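Local atomic coordinates of transketolase (Campylobacter jejuni, PDB entry 3L84), a protein that belongs to the thiamine-diphosphate-dependent transketolase family, with two cofactor-binding-type alpha/beta domains followed by a transketolase C-terminal domain. Residues A[131-136]-A[404-409]; A[124-129]-A[398-403]. All coordinates share one frame; numbering follows the deposited sequence. Where two conformers were deposited one is given.

Contact 1: residues A[131-136]-A[404-409]; sequences KKAQNL and YGIFLP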
loop_
_atom_site.group_PDB
_atom_site.type_symbol
_atom_site.label_atom_id
_atom_site.label_comp_id
_atom_site.label_asym_id
_atom_site.label_seq_id
_atom_site.Cartn_x
_atom_site.Cartn_y
_atom_site.Cartn_z
ATOM N N LYS A 131 22.939 -7.738 12.240
ATOM C CA LYS A 131 22.989 -9.030 12.904
ATOM C C LYS A 131 23.401 -10.171 11.980
ATOM O O LYS A 131 24.185 -11.053 12.393
ATOM C CB LYS A 131 21.659 -9.356 13.584
ATOM C CG LYS A 131 21.368 -8.502 14.808
ATOM C CD LYS A 131 22.364 -8.634 15.943
ATOM C CE LYS A 131 21.923 -7.867 17.196
ATOM N NZ LYS A 131 22.827 -8.107 18.349
ATOM N N LYS A 132 22.920 -10.166 10.729
ATOM C CA LYS A 132 23.341 -11.184 9.798
ATOM C C LYS A 132 24.804 -11.005 9.406
ATOM O O LYS A 132 25.565 -11.996 9.302
ATOM C CB LYS A 132 22.453 -11.199 8.557
ATOM C CG LYS A 132 22.788 -12.320 7.565
ATOM C CD LYS A 132 22.666 -13.714 8.208
ATOM C CE LYS A 132 23.078 -14.846 7.277
ATOM N NZ LYS A 132 23.043 -16.170 7.952
ATOM N N ALA A 133 25.239 -9.768 9.234
ATOM C CA ALA A 133 26.641 -9.496 8.938
ATOM C C ALA A 133 27.532 -10.003 10.081
ATOM O O ALA A 133 28.621 -10.545 9.843
ATOM C CB ALA A 133 26.862 -7.988 8.701
ATOM N N GLN A 134 27.082 -9.830 11.323
ATOM C CA GLN A 134 27.810 -10.308 12.512
ATOM C C GLN A 134 27.875 -11.852 12.483
ATOM O O GLN A 134 28.901 -12.459 12.807
ATOM C CB GLN A 134 27.101 -9.828 13.794
ATOM C CG GLN A 134 27.881 -9.976 15.087
ATOM C CD GLN A 134 27.042 -9.654 16.308
ATOM O OE1 GLN A 134 26.170 -8.784 16.272
ATOM N NE2 GLN A 134 27.305 -10.346 17.398
ATOM N N ASN A 135 26.775 -12.486 12.096
ATOM C CA ASN A 135 26.770 -13.950 11.928
ATOM C C ASN A 135 27.809 -14.406 10.909
ATOM O O ASN A 135 28.495 -15.409 11.116
ATOM C CB ASN A 135 25.378 -14.439 11.497
ATOM C CG ASN A 135 25.352 -15.920 11.170
ATOM O OD1 ASN A 135 25.416 -16.753 12.085
ATOM N ND2 ASN A 135 25.302 -16.241 9.902
ATOM N N LEU A 136 27.923 -13.699 9.788
ATOM C CA LEU A 136 28.843 -14.087 8.737
ATOM C C LEU A 136 30.297 -13.728 9.023
ATOM O O LEU A 136 31.199 -14.525 8.740
ATOM C CB LEU A 136 28.411 -13.404 7.439
ATOM C CG LEU A 136 27.112 -13.898 6.813
ATOM C CD1 LEU A 136 26.806 -13.045 5.587
ATOM C CD2 LEU A 136 27.186 -15.381 6.432
ATOM N N TYR A 404 22.952 -2.170 2.901
ATOM C CA TYR A 404 23.906 -2.402 3.990
ATOM C C TYR A 404 25.341 -2.503 3.508
ATOM O O TYR A 404 26.244 -1.951 4.140
ATOM C CB TYR A 404 23.493 -3.661 4.788
ATOM C CG TYR A 404 24.310 -3.860 6.028
ATOM C CD1 TYR A 404 24.007 -3.194 7.187
ATOM C CD2 TYR A 404 25.439 -4.658 6.026
ATOM C CE1 TYR A 404 24.763 -3.306 8.288
ATOM C CE2 TYR A 404 26.209 -4.803 7.130
ATOM C CZ TYR A 404 25.876 -4.122 8.294
ATOM O OH TYR A 404 26.682 -4.246 9.414
ATOM N N GLY A 405 25.580 -3.255 2.445
ATOM C CA GLY A 405 26.867 -3.295 1.775
ATOM C C GLY A 405 27.245 -4.659 1.225
ATOM O O GLY A 405 28.139 -4.731 0.390
ATOM N N ILE A 406 26.650 -5.731 1.725
ATOM C CA ILE A 406 27.069 -7.094 1.402
ATOM C C ILE A 406 25.916 -8.052 1.018
ATOM O O ILE A 406 26.200 -9.256 0.773
ATOM C CB ILE A 406 27.878 -7.714 2.562
ATOM C CG1 ILE A 406 27.064 -7.716 3.866
ATOM C CG2 ILE A 406 29.236 -7.013 2.702
ATOM C CD1 ILE A 406 27.649 -8.630 4.976
ATOM N N PHE A 407 24.693 -7.560 0.908
ATOM C CA PHE A 407 23.525 -8.429 0.718
ATOM C C PHE A 407 22.776 -8.171 -0.574
ATOM O O PHE A 407 22.753 -7.049 -1.099
ATOM C CB PHE A 407 22.541 -8.305 1.879
ATOM C CG PHE A 407 23.108 -8.690 3.215
ATOM C CD1 PHE A 407 23.522 -9.981 3.453
ATOM C CD2 PHE A 407 23.285 -7.749 4.199
ATOM C CE1 PHE A 407 24.051 -10.342 4.680
ATOM C CE2 PHE A 407 23.821 -8.092 5.439
ATOM C CZ PHE A 407 24.222 -9.417 5.645
ATOM N N LEU A 408 22.181 -9.249 -1.072
ATOM C CA LEU A 408 21.323 -9.289 -2.267
ATOM C C LEU A 408 19.979 -9.874 -1.808
ATOM O O LEU A 408 19.847 -11.117 -1.779
ATOM C CB LEU A 408 21.972 -10.169 -3.325
ATOM C CG LEU A 408 23.256 -9.594 -3.906
ATOM C CD1 LEU A 408 24.090 -10.685 -4.554
ATOM C CD2 LEU A 408 22.955 -8.494 -4.876
ATOM N N PRO A 409 19.031 -9.025 -1.420
ATOM C CA PRO A 409 17.810 -9.526 -0.800
ATOM C C PRO A 409 16.663 -9.720 -1.774
ATOM O O PRO A 409 16.549 -9.025 -2.791
ATOM C CB PRO A 409 17.453 -8.428 0.179
ATOM C CG PRO A 409 17.840 -7.190 -0.572
ATOM C CD PRO A 409 19.119 -7.565 -1.292
#

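Contact 2: residues A[124-129]-A[398-403]; sequences VGFAMA and NNAFAR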
loop_
_atom_site.group_PDB
_atom_site.type_symbol
_atom_site.label_atom_id
_atom_site.label_comp_id
_atom_site.label_asym_id
_atom_site.label_seq_id
_atom_site.Cartn_x
_atom_site.Cartn_y
_atom_site.Cartn_z
ATOM N N VAL A 124 15.139 -0.719 11.275
ATOM C CA VAL A 124 15.023 -2.110 11.722
ATOM C C VAL A 124 15.741 -3.023 10.750
ATOM O O VAL A 124 16.445 -3.958 11.150
ATOM C CB VAL A 124 13.556 -2.503 11.907
ATOM C CG1 VAL A 124 13.404 -4.040 12.069
ATOM C CG2 VAL A 124 12.943 -1.752 13.097
ATOM N N GLY A 125 15.588 -2.759 9.440
ATOM C CA GLY A 125 16.282 -3.562 8.471
ATOM C C GLY A 125 17.813 -3.461 8.541
ATOM O O GLY A 125 18.502 -4.467 8.416
ATOM N N PHE A 126 18.333 -2.259 8.745
ATOM C CA PHE A 126 19.787 -2.123 8.948
ATOM C C PHE A 126 20.243 -2.896 10.174
ATOM O O PHE A 126 21.323 -3.448 10.145
ATOM C CB PHE A 126 20.184 -0.646 9.076
ATOM C CG PHE A 126 20.236 0.121 7.784
ATOM C CD1 PHE A 126 20.961 -0.307 6.716
ATOM C CD2 PHE A 126 19.559 1.324 7.679
ATOM C CE1 PHE A 126 21.025 0.427 5.497
ATOM C CE2 PHE A 126 19.597 2.053 6.476
ATOM C CZ PHE A 126 20.344 1.613 5.400
ATOM N N ALA A 127 19.438 -2.943 11.228
ATOM C CA ALA A 127 19.775 -3.647 12.457
ATOM C C ALA A 127 19.737 -5.186 12.210
ATOM O O ALA A 127 20.626 -5.906 12.681
ATOM C CB ALA A 127 18.865 -3.219 13.575
HETATM N N MSE A 128 18.745 -5.656 11.450
HETATM C CA MSE A 128 18.712 -7.086 11.093
HETATM C C MSE A 128 19.886 -7.442 10.197
HETATM O O MSE A 128 20.517 -8.497 10.345
HETATM C CB MSE A 128 17.418 -7.418 10.386
HETATM C CG MSE A 128 16.190 -7.366 11.298
HETATM SE SE MSE A 128 14.518 -7.892 10.534
HETATM C CE MSE A 128 14.877 -9.791 10.330
ATOM N N ALA A 129 20.142 -6.596 9.203
ATOM C CA ALA A 129 21.275 -6.783 8.284
ATOM C C ALA A 129 22.590 -6.843 9.052
ATOM O O ALA A 129 23.408 -7.712 8.818
ATOM C CB ALA A 129 21.317 -5.692 7.220
ATOM N N ASN A 398 14.057 -4.948 3.551
ATOM C CA ASN A 398 14.945 -5.426 2.503
ATOM C C ASN A 398 15.562 -4.295 1.695
ATOM O O ASN A 398 16.683 -4.442 1.198
ATOM C CB ASN A 398 14.219 -6.435 1.625
ATOM C CG ASN A 398 14.245 -7.845 2.174
ATOM O OD1 ASN A 398 13.441 -8.718 1.684
ATOM N ND2 ASN A 398 15.116 -8.121 3.072
ATOM N N ASN A 399 14.913 -3.124 1.625
ATOM C CA ASN A 399 15.580 -1.947 1.051
ATOM C C ASN A 399 16.854 -1.633 1.829
ATOM O O ASN A 399 17.882 -1.290 1.246
ATOM C CB ASN A 399 14.657 -0.736 1.051
ATOM C CG ASN A 399 13.579 -0.777 0.018
ATOM O OD1 ASN A 399 13.605 -1.563 -0.920
ATOM N ND2 ASN A 399 12.591 0.113 0.185
ATOM N N ALA A 400 16.800 -1.770 3.150
ATOM C CA ALA A 400 17.962 -1.565 3.976
ATOM C C ALA A 400 18.990 -2.691 3.836
ATOM O O ALA A 400 20.184 -2.394 3.796
ATOM C CB ALA A 400 17.529 -1.378 5.461
ATOM N N PHE A 401 18.567 -3.943 3.755
ATOM C CA PHE A 401 19.505 -5.021 3.451
ATOM C C PHE A 401 20.268 -4.688 2.186
ATOM O O PHE A 401 21.473 -4.936 2.094
ATOM C CB PHE A 401 18.824 -6.394 3.285
ATOM C CG PHE A 401 18.649 -7.194 4.555
ATOM C CD1 PHE A 401 17.604 -6.979 5.417
ATOM C CD2 PHE A 401 19.581 -8.184 4.870
ATOM C CE1 PHE A 401 17.466 -7.734 6.573
ATOM C CE2 PHE A 401 19.444 -8.950 6.029
ATOM C CZ PHE A 401 18.385 -8.735 6.865
ATOM N N ALA A 402 19.590 -4.198 1.159
ATOM C CA ALA A 402 20.236 -3.871 -0.104
ATOM C C ALA A 402 21.236 -2.714 -0.002
ATOM O O ALA A 402 22.173 -2.636 -0.803
ATOM C CB ALA A 402 19.155 -3.561 -1.162
ATOM N N ARG A 403 21.028 -1.821 0.963
ATOM C CA ARG A 403 21.931 -0.710 1.209
ATOM C C ARG A 403 23.025 -1.049 2.187
ATOM O O ARG A 403 23.993 -0.275 2.279
ATOM C CB ARG A 403 21.152 0.528 1.715
ATOM C CG ARG A 403 20.316 1.201 0.642
ATOM C CD ARG A 403 21.178 1.970 -0.323
ATOM N NE ARG A 403 21.841 3.112 0.315
ATOM C CZ ARG A 403 22.931 3.737 -0.114
ATOM N NH1 ARG A 403 23.601 3.324 -1.184
ATOM N NH2 ARG A 403 23.359 4.795 0.561
#

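Contact 1: residues A[131-136]-A[404-409]
The ring of Phe-407 meets the helix at its edge, where the backbone N of Ala-133 lies close to the ring plane, 3.7 Å from Phe-407 CZ. One face is taken by a neighbour in sequence: CG1 of Ile-406 sits over the ring centre, 3.6 Å above the plane. Lys-132 and Leu-136, one helical turn apart, approach the ring at a slant, the first with CG 3.7 Å from Phe-407 CE1, the second with CD1 4.0 Å from the same CE1. Beside this ring, the ring of Tyr-404 brings CE2 to 3.6 Å from Ala-133 CB, also obliquely.

Ala-133 is thus met by three larger side chains, and its methyl lets them come near the helix; CD1 of Ile-406 is the third, 3.9 Å from Ala-133 CB. The chain leaves the helical path at Gly-405, whose phi is a positive 144°, and Ile-406 and Phe-407 then face helix 118-137 before strand 408-414 begins.

Lys-132 is two-natured. Its CG stands trans to the backbone N (chi1 -176°), which lays the first methylenes against Phe-407; a bend at chi2 then carries the amine off to the carbonyl oxygens of Val-380 and Gly-382. Tyr-404 likewise contributes its ring here while its OH is hydrogen-bonded to His-144 NE2; the ring also has a cation-pi contact with Arg-60.

No hydrogen bond joins the two segments. The contact rests on van der Waals packing and burial of apolar surface at the meeting of the thiamine-diphosphate-binding and pyrimidine-binding regions, and the buried polar ends of Lys-132 and Tyr-404 find their partners elsewhere in the chain.

Contact 2: residues A[124-129]-A[398-403]
Gly-125 and Ala-400 bring together two helices from the two alpha/beta regions of the transketolase chain; the axes of segments 124-129 and 398-403 approach to 7.5 Å and cross at -53°. Such closeness needs small residues at the crossing. Gly-125, having no side chain, leaves its backbone directly against the methyl of the alanine, and Ala-400 CB lies 3.7 Å from Gly-125 C.

Two phenylalanines, one from each helix, flank the crossing, and each receives a methyl on a face. Ala-400 CB stands 3.7 Å from the centroid of the Phe-126 ring, almost on its normal, and Ala-129 CB is 3.9 Å from that of Phe-401: a reciprocal pair of CH-pi contacts. Phe-126 starts out away from the partner helix, but chi1 of -77°, with CG opposite the carbonyl carbon, brings its ring back over Ala-400. Met-128, present as selenomethionine, brings its CB to 3.8 Å from Phe-401 CE1, at a slant to the ring.

The solvent side begins at Arg-403, which is partly exposed although its CB still packs at the edge of the Phe-126 ring. Bends at chi2 and chi3 turn the guanidinium off to the carbonyl oxygen of Glu-110, through NE. An arginine suits this margin because it can give methylene to the core and charge to its border. At the ring edge itself, Arg-403 CB is 3.8 Å from Phe-126 CE1.

Contacts 1 and 2 are neighbouring parts of one interface: both use helix 118-137, and their other sides, helix 391-404 and the turn into strand 408-414, follow each other in the chain. Their centres are about 8 Å apart, and both are buried, contact 2 lying nearer the centre of the chain. There, small residues let two helices cross closely; in contact 1 a loop meets the helix instead, through Tyr-404, Ile-406 and Phe-407 gathered round Ala-133, with less buried surface. Neither has a hydrogen bond across it. Phe-407 joins them, meeting Phe-401 edge-to-face and bringing its CE2 to 3.4 Å from Ala-129 O.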